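Local atomic coordinates of L0028 (Mitochondria associated protein) (Escherichia coli, PDB entry 3GCG), a protein that probably acts as a bacterial effector of the WxxxE, SopE-like kind that engages and activates a host Rho-family GTPase. Residues F16-H20 with Y109-K113; I79-V83 with I158-I163; W43-Q48 with R145-G149; V56-L60 with K76-F80; L23-L27 with F103-Y109. All blocks are in the same frame, centred on the assembly; numbering follows the deposited sequence.

Overall arrangement
From the N terminus, contact 1 joins the lead-in 16-20 to helix 108-118, and contact 5, lying within that span, sets helix 20-32 on the break between helices 99-105 and 108-118. Contact 3 ties helix 41-67 to the end of helix 124-146 and crosses both. Contact 4 closes a short hairpin of helices 41-67 and 73-87, inside the spans of contacts 1, 3 and 5. Contact 2 starts where contact 4 ends and carries helix 73-87 to helix 152-166, crossing contacts 1, 3 and 5. Contacts 1 and 5 bind one arm, contacts 2 and 4 the other; the centres of contacts 1 and 2 lie about 33 Å apart.

Contact 1: F16-H20 with Y109-K113; sequences FVINH and YFNQK
Lys113 NZ grips the extended lead-in 16-19 by a direct bond of 2.9 Å to Val17 O and, beside it, by way of water 1, which also accepts from Val17 N. The C=O...NZ angle at Val17 is 167°, placing the donor almost straight ahead of the carbonyl. This is the lead-in to a helix laid across another helix: residues 16-19 run without regular structure over helix 108-118 before helix 20-32 begins. Asn19 is the N-cap of that helix, its OD1 receiving Lys22 N.

A second polar grip lies at the other end of the segment. Asn19 N donates to Tyr109 OH over 2.9 Å with an N-H...O angle of 168°, and it arrives at the edge of the phenol, in the ring plane. The backbone NH of the cap residue and its side chain are thus both engaged, the one by the tyrosine and the other by the helix it starts. Between the two grips lies Ile18. Its CG1 branch, anti to the backbone N at chi1 -162°, runs past the Tyr109 ring in the opposite sense and meets CE2 at 3.3 Å, a tight approach. The CG2 branch instead turns to a face of the His20 ring. Ile18 CD1 also comes obliquely to the Phe110 ring, which packs on Ile135 of helix 124-146 as well. The Lys113 chain, bent at chi2, brings its aliphatic part against the isoleucine too, with Lys113 CG 3.8 Å from Ile18 CD1.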
# COMPACT_ATOMS: atom_id res chain seq x y z
N PHE B 16 26.48 0.15 6.72
CA PHE B 16 26.68 0.84 5.41
C PHE B 16 26.45 2.34 5.57
O PHE B 16 25.86 2.78 6.56
CB PHE B 16 25.72 0.27 4.35
CG PHE B 16 24.28 0.62 4.59
CD1 PHE B 16 23.73 1.80 4.08
CD2 PHE B 16 23.47 -0.21 5.37
CE1 PHE B 16 22.41 2.15 4.36
CE2 PHE B 16 22.15 0.14 5.65
CZ PHE B 16 21.62 1.32 5.15
N VAL B 17 26.91 3.12 4.59
CA VAL B 17 26.75 4.57 4.63
C VAL B 17 26.09 5.07 3.36
O VAL B 17 26.36 4.58 2.26
CB VAL B 17 28.12 5.29 4.79
CG1 VAL B 17 27.92 6.79 4.78
CG2 VAL B 17 28.77 4.86 6.09
N ILE B 18 25.22 6.06 3.51
CA ILE B 18 24.53 6.62 2.36
C ILE B 18 24.35 8.11 2.60
O ILE B 18 24.21 8.54 3.74
CB ILE B 18 23.17 5.91 2.16
CG1 ILE B 18 22.66 6.16 0.74
CG2 ILE B 18 22.17 6.38 3.20
CD1 ILE B 18 21.49 5.29 0.35
N ASN B 19 24.38 8.89 1.53
CA ASN B 19 24.22 10.34 1.62
C ASN B 19 22.74 10.71 1.59
O ASN B 19 22.17 10.95 0.52
CB ASN B 19 24.95 11.02 0.45
CG ASN B 19 24.93 12.53 0.55
OD1 ASN B 19 23.97 13.11 1.04
ND2 ASN B 19 25.99 13.17 0.06
N HIS B 20 22.12 10.77 2.77
CA HIS B 20 20.70 11.10 2.90
C HIS B 20 20.36 12.40 2.18
O HIS B 20 19.24 12.57 1.67
CB HIS B 20 20.34 11.20 4.37
CG HIS B 20 20.68 9.96 5.14
ND1 HIS B 20 19.88 8.84 5.13
CD2 HIS B 20 21.77 9.64 5.88
CE1 HIS B 20 20.47 7.88 5.82
NE2 HIS B 20 21.62 8.33 6.28
N TYR B 109 20.57 4.75 -6.73
CA TYR B 109 21.57 4.95 -5.69
C TYR B 109 21.29 4.08 -4.47
O TYR B 109 22.18 3.40 -3.96
CB TYR B 109 21.61 6.44 -5.31
CG TYR B 109 22.55 6.78 -4.17
CD1 TYR B 109 23.87 6.34 -4.17
CD2 TYR B 109 22.12 7.59 -3.11
CE1 TYR B 109 24.75 6.69 -3.14
CE2 TYR B 109 22.99 7.94 -2.07
CZ TYR B 109 24.30 7.49 -2.09
OH TYR B 109 25.15 7.83 -1.07
N PHE B 110 20.05 4.11 -4.00
CA PHE B 110 19.64 3.32 -2.85
C PHE B 110 19.81 1.82 -3.08
O PHE B 110 20.32 1.10 -2.22
CB PHE B 110 18.18 3.58 -2.51
CG PHE B 110 17.67 2.70 -1.41
CD1 PHE B 110 17.99 2.96 -0.08
CD2 PHE B 110 16.89 1.57 -1.70
CE1 PHE B 110 17.55 2.13 0.94
CE2 PHE B 110 16.45 0.73 -0.69
CZ PHE B 110 16.77 1.00 0.63
N ASN B 111 19.37 1.34 -4.24
CA ASN B 111 19.48 -0.09 -4.53
C ASN B 111 20.90 -0.58 -4.73
O ASN B 111 21.20 -1.76 -4.51
CB ASN B 111 18.58 -0.45 -5.72
CG ASN B 111 17.13 -0.65 -5.30
OD1 ASN B 111 16.81 -1.59 -4.57
ND2 ASN B 111 16.25 0.24 -5.74
N GLN B 112 21.78 0.33 -5.15
CA GLN B 112 23.19 -0.00 -5.34
C GLN B 112 23.71 -0.34 -3.93
O GLN B 112 24.51 -1.26 -3.75
CB GLN B 112 23.94 1.20 -5.94
CG GLN B 112 25.46 1.07 -6.05
CD GLN B 112 25.93 -0.23 -6.69
OE1 GLN B 112 25.23 -0.84 -7.50
NE2 GLN B 112 27.14 -0.66 -6.34
N LYS B 113 23.22 0.40 -2.94
CA LYS B 113 23.61 0.18 -1.55
C LYS B 113 22.99 -1.13 -1.04
O LYS B 113 23.58 -1.83 -0.22
CB LYS B 113 23.14 1.34 -0.67
CG LYS B 113 23.85 2.67 -0.93
CD LYS B 113 25.31 2.63 -0.50
CE LYS B 113 25.99 3.95 -0.80
NZ LYS B 113 27.41 3.96 -0.36
O HOH W 1 28.29 2.38 2.18

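Contact 2: I79-V83 with I158-I163; sequences IFRAV and ITQNAI
Aliphatic packing carries the contact between Ile79-Val83 and Ile158-Ile163, two helical segments whose axes approach to 9.2 Å and whose directions differ by 136°, so that they run roughly antiparallel. Ala162 sits at the centre. Its CB meets Ile79 CG2 at 3.9 Å and also lies against Val83 CG2, while Ala82 CB stands opposite it at 4.2 Å. The small Ala162 lets the backbones come near: its CA is 5.6 Å from Ile79 CA.

The larger side chains flank this small-residue centre. Ile79 divides its branches: CG2, anti to the backbone N, rests on Ala162, whereas the CG1 arm, extended to CD1, slants across Ile163 and touches its CA and CG1, with 4.0 Å from Ile79 CD1 to Ile163 CG1. At the other end Val83 CG2 also lies 4.4 Å from Ile158 CG2, a looser contact.

One polar atom enters the otherwise apolar interface. Thr159 OG1 lies 3.6 Å from Val83 CG2, plain packing against a methyl; the hydroxyl has its own partner in Ile155 O, one turn back in the same helix. A buried threonine thereby presents a satisfied oxygen to a methyl group.

Helices 73-87 and 152-166 are completed by helix 41-67 as a third member of the bundle: Val56 of that helix packs on Thr159, and Leu60 on Ile163.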
# COMPACT_ATOMS: atom_id res chain seq x y z
N ILE B 79 -7.02 7.72 20.41
CA ILE B 79 -5.56 7.67 20.46
C ILE B 79 -4.97 8.58 19.39
O ILE B 79 -4.02 9.32 19.65
CB ILE B 79 -5.05 6.21 20.30
CG1 ILE B 79 -5.40 5.40 21.55
CG2 ILE B 79 -3.55 6.20 20.09
CD1 ILE B 79 -5.10 3.92 21.45
N PHE B 80 -5.54 8.54 18.19
CA PHE B 80 -5.05 9.38 17.11
C PHE B 80 -5.24 10.87 17.39
O PHE B 80 -4.36 11.67 17.08
CB PHE B 80 -5.72 9.00 15.79
CG PHE B 80 -4.86 8.12 14.92
CD1 PHE B 80 -4.75 6.76 15.16
CD2 PHE B 80 -4.10 8.68 13.89
CE1 PHE B 80 -3.90 5.97 14.40
CE2 PHE B 80 -3.25 7.90 13.13
CZ PHE B 80 -3.14 6.54 13.38
N ARG B 81 -6.37 11.25 17.98
CA ARG B 81 -6.60 12.65 18.30
C ARG B 81 -5.65 13.09 19.41
O ARG B 81 -5.13 14.21 19.39
CB ARG B 81 -8.05 12.88 18.75
CG ARG B 81 -8.69 14.13 18.15
CD ARG B 81 -7.71 15.31 18.11
NE ARG B 81 -8.28 16.48 17.43
CZ ARG B 81 -7.59 17.55 17.06
NH1 ARG B 81 -6.28 17.62 17.28
NH2 ARG B 81 -8.20 18.56 16.45
N ALA B 82 -5.41 12.19 20.37
CA ALA B 82 -4.51 12.49 21.47
C ALA B 82 -3.11 12.75 20.92
O ALA B 82 -2.46 13.72 21.29
CB ALA B 82 -4.48 11.33 22.45
N VAL B 83 -2.65 11.88 20.02
CA VAL B 83 -1.34 12.07 19.43
C VAL B 83 -1.37 13.31 18.56
O VAL B 83 -0.37 14.02 18.43
CB VAL B 83 -0.93 10.88 18.55
CG1 VAL B 83 0.32 11.22 17.76
CG2 VAL B 83 -0.68 9.67 19.43
N ILE B 158 5.09 9.20 22.61
CA ILE B 158 3.85 9.93 22.78
C ILE B 158 2.66 8.99 22.54
O ILE B 158 1.69 9.00 23.31
CB ILE B 158 3.77 11.11 21.80
CG1 ILE B 158 4.85 12.14 22.16
CG2 ILE B 158 2.38 11.71 21.81
CD1 ILE B 158 4.91 13.32 21.21
N THR B 159 2.74 8.18 21.49
CA THR B 159 1.68 7.23 21.17
C THR B 159 1.51 6.20 22.29
O THR B 159 0.39 5.93 22.73
CB THR B 159 1.97 6.48 19.85
OG1 THR B 159 2.08 7.43 18.78
CG2 THR B 159 0.85 5.49 19.54
N GLN B 160 2.62 5.64 22.75
CA GLN B 160 2.60 4.65 23.83
C GLN B 160 1.85 5.20 25.04
O GLN B 160 1.07 4.50 25.68
CB GLN B 160 4.03 4.28 24.26
CG GLN B 160 4.78 3.41 23.27
CD GLN B 160 6.19 3.07 23.74
OE1 GLN B 160 7.02 3.95 23.95
NE2 GLN B 160 6.47 1.77 23.89
N ASN B 161 2.10 6.47 25.33
CA ASN B 161 1.47 7.14 26.46
C ASN B 161 -0.02 7.34 26.19
O ASN B 161 -0.81 7.41 27.12
CB ASN B 161 2.15 8.49 26.70
CG ASN B 161 2.08 8.92 28.15
OD1 ASN B 161 1.36 9.86 28.50
ND2 ASN B 161 2.81 8.23 29.01
N ALA B 162 -0.39 7.44 24.92
CA ALA B 162 -1.80 7.60 24.55
C ALA B 162 -2.47 6.25 24.75
O ALA B 162 -3.55 6.15 25.34
CB ALA B 162 -1.92 8.04 23.09
N ILE B 163 -1.83 5.20 24.25
CA ILE B 163 -2.37 3.85 24.39
C ILE B 163 -2.59 3.55 25.88
O ILE B 163 -3.64 3.04 26.28
CB ILE B 163 -1.40 2.81 23.80
CG1 ILE B 163 -1.27 3.02 22.30
CG2 ILE B 163 -1.89 1.39 24.11
CD1 ILE B 163 -0.24 2.12 21.64

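Contact 3: W43-Q48 with R145-G149; sequences WFQQEQ and RNFSG
An aromatic cluster joins the start of helix 41-67 to the loop that ends helix 124-146, and Phe147 is the residue inserted between them. Its ring lies in an offset stack on Phe44, centroids 4.2 Å apart and planes inclined by only 17°, with Phe44 CE1 over the centre of the Phe147 face. Phe44 points its CG anti to the backbone N (chi1 -174°), which carries the ring along the helix side to that position. At its own rim, Phe44 CE1 meets Asn146 O at 3.2 Å, the oxygen lying in the ring plane.

The edge of Phe147 is lined by the same helix. Trp43 CH2 comes in the plane of the ring at 3.6 Å from Phe147 CZ; the indole's six-membered ring is inclined to it at 74°. Gln48 CB touches another point of the edge, 3.7 Å from Phe147 CD2. Glu47 CG approaches obliquely, 3.9 Å from Phe147 CZ. An alanine in place of Phe147 would probably open a gap beside Trp43 and Gln48 and leave the Phe44 ring without its stacking partner.

The polar ends point to other partners. Trp43 NE1 and Glu47 OE2 both bond Ser99 OG, and Glu47 OE1 bonds Ser98 OG, while both side chains also pack against the other protein chain of the assembly. Phe147 is further stacked on Phe143. Trp43 and Glu47, four residues apart, are the tryptophan and glutamate of the WxxxE signature of this effector class, here tied to the serines that start helix 99-105.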
# COMPACT_ATOMS: atom_id res chain seq x y z
N TRP B 43 3.22 17.93 -1.42
CA TRP B 43 3.82 16.64 -1.15
C TRP B 43 4.31 16.57 0.30
O TRP B 43 4.07 15.59 1.00
CB TRP B 43 5.02 16.38 -2.08
CG TRP B 43 5.78 15.16 -1.66
CD1 TRP B 43 5.45 13.86 -1.91
CD2 TRP B 43 6.93 15.12 -0.81
NE1 TRP B 43 6.31 13.01 -1.27
CE2 TRP B 43 7.24 13.76 -0.59
CE3 TRP B 43 7.74 16.10 -0.22
CZ2 TRP B 43 8.31 13.36 0.21
CZ3 TRP B 43 8.80 15.70 0.57
CH2 TRP B 43 9.08 14.34 0.78
N PHE B 44 4.99 17.63 0.74
CA PHE B 44 5.52 17.68 2.11
C PHE B 44 4.41 17.51 3.14
O PHE B 44 4.55 16.72 4.08
CB PHE B 44 6.25 19.01 2.35
CG PHE B 44 6.95 19.08 3.68
CD1 PHE B 44 8.21 18.49 3.85
CD2 PHE B 44 6.35 19.71 4.77
CE1 PHE B 44 8.86 18.53 5.10
CE2 PHE B 44 6.99 19.76 6.03
CZ PHE B 44 8.24 19.17 6.19
N GLN B 45 3.33 18.26 2.97
CA GLN B 45 2.19 18.19 3.89
C GLN B 45 1.60 16.78 3.96
O GLN B 45 1.40 16.24 5.05
CB GLN B 45 1.10 19.18 3.44
CG GLN B 45 1.39 20.64 3.76
CD GLN B 45 0.26 21.59 3.35
OE1 GLN B 45 -0.89 21.42 3.77
NE2 GLN B 45 0.59 22.58 2.54
N GLN B 46 1.34 16.20 2.80
CA GLN B 46 0.76 14.86 2.73
C GLN B 46 1.65 13.78 3.32
O GLN B 46 1.19 12.94 4.09
CB GLN B 46 0.44 14.51 1.28
CG GLN B 46 -0.39 15.56 0.58
CD GLN B 46 -1.04 15.04 -0.68
OE1 GLN B 46 -0.57 14.06 -1.28
NE2 GLN B 46 -2.12 15.68 -1.10
N GLU B 47 2.93 13.80 2.96
CA GLU B 47 3.87 12.81 3.46
C GLU B 47 4.02 12.92 4.98
O GLU B 47 4.03 11.91 5.68
CB GLU B 47 5.23 12.98 2.79
CG GLU B 47 6.29 12.04 3.34
CD GLU B 47 5.98 10.58 3.05
OE1 GLU B 47 6.54 9.73 3.76
OE2 GLU B 47 5.19 10.30 2.12
N GLN B 48 4.13 14.15 5.48
CA GLN B 48 4.28 14.36 6.92
C GLN B 48 3.14 13.71 7.73
O GLN B 48 3.41 12.96 8.68
CB GLN B 48 4.33 15.85 7.24
CG GLN B 48 4.71 16.15 8.69
CD GLN B 48 5.09 17.62 8.90
OE1 GLN B 48 4.31 18.53 8.58
NE2 GLN B 48 6.28 17.85 9.44
N ARG B 145 15.37 14.26 8.97
CA ARG B 145 16.26 15.34 8.57
C ARG B 145 15.52 16.44 7.82
O ARG B 145 15.98 17.58 7.76
CB ARG B 145 17.39 14.79 7.70
CG ARG B 145 18.16 13.68 8.38
CD ARG B 145 19.50 13.46 7.72
NE ARG B 145 20.30 12.49 8.46
CZ ARG B 145 21.58 12.25 8.22
NH1 ARG B 145 22.21 12.91 7.25
NH2 ARG B 145 22.23 11.35 8.94
N ASN B 146 14.36 16.11 7.27
CA ASN B 146 13.59 17.07 6.51
C ASN B 146 12.22 17.39 7.12
O ASN B 146 11.57 18.35 6.71
CB ASN B 146 13.41 16.55 5.08
CG ASN B 146 14.75 16.34 4.37
OD1 ASN B 146 15.23 17.21 3.65
ND2 ASN B 146 15.36 15.18 4.59
N PHE B 147 11.79 16.60 8.10
CA PHE B 147 10.49 16.81 8.74
C PHE B 147 10.61 16.90 10.26
O PHE B 147 9.89 16.21 10.97
CB PHE B 147 9.53 15.65 8.43
CG PHE B 147 9.24 15.44 6.97
CD1 PHE B 147 10.24 15.07 6.09
CD2 PHE B 147 7.94 15.57 6.50
CE1 PHE B 147 9.95 14.82 4.75
CE2 PHE B 147 7.64 15.33 5.17
CZ PHE B 147 8.64 14.95 4.29
N SER B 148 11.50 17.74 10.76
CA SER B 148 11.64 17.82 12.21
C SER B 148 10.50 18.51 12.93
O SER B 148 10.68 19.51 13.60
CB SER B 148 12.96 18.49 12.60
OG SER B 148 14.02 17.54 12.57
N GLY B 149 9.30 17.95 12.78
CA GLY B 149 8.15 18.48 13.47
C GLY B 149 8.16 17.72 14.78
O GLY B 149 7.64 18.18 15.79

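Contact 4: V56-L60 with K76-F80; sequences VNRTL and KGHIF
The ring of Phe80 lies under Val56, whose CG1 stands 3.8 Å from the ring centroid and 25° off the normal, a CH-pi contact displaced toward the rim. Val56 CG1 is anti to the backbone N, and the ring is brought beneath it by a chi1 of -100°, well away from the staggered value. Leu60 CD1 adds a second aliphatic contact, 3.9 Å from Phe80 CE1, approaching obliquely.

The Asn57 side chain runs across that of Phe80, its amide inclined to the ring, ND2 3.5 Å from Phe80 CZ. That amide is held by the backbone oxygens of Gly95 and Met93, both receiving ND2, so the side chain is fixed while its OD1 faces Lys76 CE at 3.2 Å. The extended lysine slants across Leu60, Lys76 CG 4.1 Å from Leu60 CD1. Leu60 CD2 turns the other way and meets Ile79 CD1 at 3.8 Å.

Replacing Phe80 with an alanine would probably leave a gap under Val56 and take from Leu60 and Asn57 the surface they rest on.

The segment axes are 11.5 Å apart with directions 131° apart, the wide separation spanned by Phe80 together with Val56, Leu60 and Ile79. Helices 41-67 and 73-87 follow one another through a short connection, making an antiparallel helical hairpin, the opening two helices of a three-helix bundle completed by 152-166.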
# COMPACT_ATOMS: atom_id res chain seq x y z
N VAL B 56 2.36 5.98 13.97
CA VAL B 56 1.39 5.77 15.03
C VAL B 56 0.71 4.42 14.88
O VAL B 56 0.61 3.67 15.85
CB VAL B 56 0.30 6.87 15.03
CG1 VAL B 56 -0.79 6.50 16.01
CG2 VAL B 56 0.91 8.21 15.40
N ASN B 57 0.24 4.10 13.68
CA ASN B 57 -0.41 2.82 13.44
C ASN B 57 0.52 1.64 13.70
O ASN B 57 0.09 0.59 14.15
CB ASN B 57 -0.95 2.74 12.01
CG ASN B 57 -2.35 3.26 11.90
OD1 ASN B 57 -3.22 2.90 12.69
ND2 ASN B 57 -2.60 4.11 10.91
N ARG B 58 1.79 1.84 13.41
CA ARG B 58 2.82 0.83 13.61
C ARG B 58 2.97 0.55 15.10
O ARG B 58 3.14 -0.60 15.52
CB ARG B 58 4.14 1.35 13.06
CG ARG B 58 5.09 0.30 12.56
CD ARG B 58 5.56 0.66 11.16
NE ARG B 58 5.70 -0.53 10.33
CZ ARG B 58 6.77 -1.31 10.31
NH1 ARG B 58 7.83 -1.03 11.06
NH2 ARG B 58 6.77 -2.39 9.56
N THR B 59 2.92 1.62 15.90
CA THR B 59 3.05 1.48 17.34
C THR B 59 1.83 0.75 17.89
O THR B 59 1.94 -0.06 18.82
CB THR B 59 3.18 2.87 18.02
OG1 THR B 59 4.29 3.58 17.44
CG2 THR B 59 3.41 2.72 19.51
N LEU B 60 0.67 1.03 17.32
CA LEU B 60 -0.55 0.37 17.76
C LEU B 60 -0.48 -1.11 17.41
O LEU B 60 -0.86 -1.96 18.22
CB LEU B 60 -1.77 1.01 17.10
CG LEU B 60 -2.23 2.31 17.76
CD1 LEU B 60 -3.28 3.01 16.91
CD2 LEU B 60 -2.78 1.99 19.13
N LYS B 76 -9.26 3.72 18.87
CA LYS B 76 -8.16 4.04 17.96
C LYS B 76 -8.23 5.54 17.63
O LYS B 76 -7.20 6.23 17.61
CB LYS B 76 -8.27 3.21 16.69
CG LYS B 76 -7.14 3.40 15.70
CD LYS B 76 -7.40 2.55 14.47
CE LYS B 76 -6.35 2.74 13.38
NZ LYS B 76 -6.59 1.79 12.25
N GLY B 77 -9.44 6.04 17.40
CA GLY B 77 -9.61 7.45 17.09
C GLY B 77 -9.20 8.34 18.24
O GLY B 77 -8.57 9.38 18.05
N HIS B 78 -9.56 7.96 19.46
CA HIS B 78 -9.19 8.78 20.61
C HIS B 78 -7.67 8.84 20.70
O HIS B 78 -7.09 9.89 21.01
CB HIS B 78 -9.79 8.21 21.90
CG HIS B 78 -11.28 8.10 21.87
ND1 HIS B 78 -12.09 9.17 21.58
CD2 HIS B 78 -12.10 7.05 22.10
CE1 HIS B 78 -13.36 8.78 21.62
NE2 HIS B 78 -13.39 7.50 21.93
N ILE B 79 -7.02 7.72 20.41
CA ILE B 79 -5.56 7.67 20.46
C ILE B 79 -4.97 8.58 19.39
O ILE B 79 -4.02 9.32 19.65
CB ILE B 79 -5.05 6.21 20.30
CG1 ILE B 79 -5.40 5.40 21.55
CG2 ILE B 79 -3.55 6.20 20.09
CD1 ILE B 79 -5.10 3.92 21.45
N PHE B 80 -5.54 8.54 18.19
CA PHE B 80 -5.05 9.38 17.11
C PHE B 80 -5.24 10.87 17.39
O PHE B 80 -4.36 11.67 17.08
CB PHE B 80 -5.72 9.00 15.79
CG PHE B 80 -4.86 8.12 14.92
CD1 PHE B 80 -4.75 6.76 15.16
CD2 PHE B 80 -4.10 8.68 13.89
CE1 PHE B 80 -3.90 5.97 14.40
CE2 PHE B 80 -3.25 7.90 13.13
CZ PHE B 80 -3.14 6.54 13.38

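Contact 5: L23-L27 with F103-Y109; sequences LTNQL and FLQSNKY
A helix break is the element that helix 20-32 grips here: helix 99-105 ends, and Asn107 starts helix 108-118 as its N-cap. Asn107 OD1 receives Phe110 N, leaving ND2 to donate across to Gln26 OE1 at 2.9 Å, with an N-H...O angle of 165°. The donor is tilted 16° from the glutamine carbonyl plane, while the two amides are inclined by only 30°. Gln26 OE1 has a second partner in water 2, which donates to it and accepts from Tyr109 N. One glutamine oxygen therefore serves the cap residue and, through water, a backbone NH in the first turn that it introduces. Gln26 gets there on a chain extended beyond CG.

Apolar contacts flank this polar link. Phe103 lies on the backbone of helix 20-32, Leu27 CA standing over its face 3.7 Å from the centroid and Leu27 CB 3.6 Å from Phe103 CE2. With CG of Phe103 anti to the backbone N, the ring is laid across the helix turn between Gln26 and Leu27. Leu23 reaches three groups with CD2: Leu104 CD2 at 3.9 Å, Asn107 OD1 at 3.6 Å, and the Tyr109 ring, which it meets edge-on at CD2, 3.8 Å away.

Helix 124-146 backs the leucines of both segments: Leu23 packs on Val138 and Ile142, and Leu104 on Val138. Beyond Leu23, the chain before helix 20-32 brings Ile18 against it, while Leu27 turns to Trp43 of helix 41-67.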
# COMPACT_ATOMS: atom_id res chain seq x y z
N LEU B 23 19.92 11.69 -1.48
CA LEU B 23 18.67 10.96 -1.65
C LEU B 23 17.51 11.94 -1.65
O LEU B 23 16.67 11.91 -2.54
CB LEU B 23 18.49 9.94 -0.53
CG LEU B 23 19.18 8.59 -0.77
CD1 LEU B 23 19.15 7.74 0.48
CD2 LEU B 23 18.50 7.89 -1.94
N THR B 24 17.50 12.82 -0.65
CA THR B 24 16.44 13.81 -0.51
C THR B 24 16.32 14.66 -1.77
O THR B 24 15.22 14.95 -2.22
CB THR B 24 16.68 14.75 0.70
OG1 THR B 24 16.63 13.99 1.91
CG2 THR B 24 15.62 15.84 0.75
N ASN B 25 17.46 15.05 -2.33
CA ASN B 25 17.44 15.86 -3.54
C ASN B 25 16.84 15.08 -4.69
O ASN B 25 16.15 15.65 -5.54
CB ASN B 25 18.85 16.34 -3.90
CG ASN B 25 19.26 17.56 -3.10
OD1 ASN B 25 19.04 17.62 -1.89
ND2 ASN B 25 19.87 18.53 -3.78
N GLN B 26 17.10 13.78 -4.72
CA GLN B 26 16.56 12.93 -5.78
C GLN B 26 15.07 12.69 -5.53
O GLN B 26 14.29 12.55 -6.46
CB GLN B 26 17.34 11.62 -5.83
CG GLN B 26 18.75 11.78 -6.41
CD GLN B 26 19.52 10.46 -6.50
OE1 GLN B 26 18.93 9.39 -6.58
NE2 GLN B 26 20.84 10.55 -6.51
N LEU B 27 14.68 12.64 -4.26
CA LEU B 27 13.27 12.44 -3.92
C LEU B 27 12.52 13.72 -4.29
O LEU B 27 11.45 13.67 -4.90
CB LEU B 27 13.13 12.18 -2.42
CG LEU B 27 11.80 11.69 -1.83
CD1 LEU B 27 11.68 12.25 -0.43
CD2 LEU B 27 10.61 12.12 -2.66
N PHE B 103 9.56 5.52 -2.71
CA PHE B 103 10.49 6.16 -3.63
C PHE B 103 11.81 5.38 -3.61
O PHE B 103 12.35 5.05 -4.67
CB PHE B 103 10.73 7.60 -3.22
CG PHE B 103 11.93 8.21 -3.85
CD1 PHE B 103 11.94 8.51 -5.21
CD2 PHE B 103 13.07 8.47 -3.10
CE1 PHE B 103 13.07 9.05 -5.82
CE2 PHE B 103 14.21 9.02 -3.70
CZ PHE B 103 14.21 9.31 -5.06
N LEU B 104 12.33 5.09 -2.42
CA LEU B 104 13.60 4.37 -2.30
C LEU B 104 13.59 3.02 -3.02
O LEU B 104 14.58 2.62 -3.63
CB LEU B 104 13.94 4.14 -0.82
CG LEU B 104 14.17 5.37 0.06
CD1 LEU B 104 14.29 4.96 1.53
CD2 LEU B 104 15.42 6.11 -0.42
N GLN B 105 12.45 2.33 -2.96
CA GLN B 105 12.31 1.02 -3.57
C GLN B 105 12.77 0.95 -5.03
O GLN B 105 13.33 -0.07 -5.45
CB GLN B 105 10.85 0.56 -3.45
CG GLN B 105 10.57 -0.88 -3.89
CD GLN B 105 10.47 -1.01 -5.39
OE1 GLN B 105 9.88 -0.16 -6.07
NE2 GLN B 105 11.03 -2.09 -5.93
N SER B 106 12.54 2.02 -5.79
CA SER B 106 12.95 2.03 -7.19
C SER B 106 14.04 3.06 -7.51
O SER B 106 14.21 3.48 -8.65
CB SER B 106 11.73 2.28 -8.09
OG SER B 106 11.05 3.48 -7.76
N ASN B 107 14.79 3.45 -6.48
CA ASN B 107 15.88 4.41 -6.63
C ASN B 107 17.20 3.68 -6.88
O ASN B 107 17.54 2.74 -6.16
CB ASN B 107 15.95 5.28 -5.37
CG ASN B 107 17.09 6.28 -5.40
OD1 ASN B 107 18.20 5.99 -4.95
ND2 ASN B 107 16.81 7.46 -5.94
N LYS B 108 17.94 4.11 -7.90
CA LYS B 108 19.22 3.49 -8.28
C LYS B 108 20.27 3.54 -7.19
O LYS B 108 20.81 2.50 -6.78
CB LYS B 108 19.80 4.19 -9.51
CG LYS B 108 18.89 4.30 -10.71
CD LYS B 108 19.54 5.17 -11.78
CE LYS B 108 18.55 5.51 -12.88
NZ LYS B 108 19.15 6.42 -13.90
N TYR B 109 20.57 4.75 -6.73
CA TYR B 109 21.57 4.95 -5.69
C TYR B 109 21.29 4.08 -4.47
O TYR B 109 22.18 3.40 -3.96
CB TYR B 109 21.61 6.44 -5.31
CG TYR B 109 22.55 6.78 -4.17
CD1 TYR B 109 23.87 6.34 -4.17
CD2 TYR B 109 22.12 7.59 -3.11
CE1 TYR B 109 24.75 6.69 -3.14
CE2 TYR B 109 22.99 7.94 -2.07
CZ TYR B 109 24.30 7.49 -2.09
OH TYR B 109 25.15 7.83 -1.07
O HOH W 2 19.75 7.21 -7.97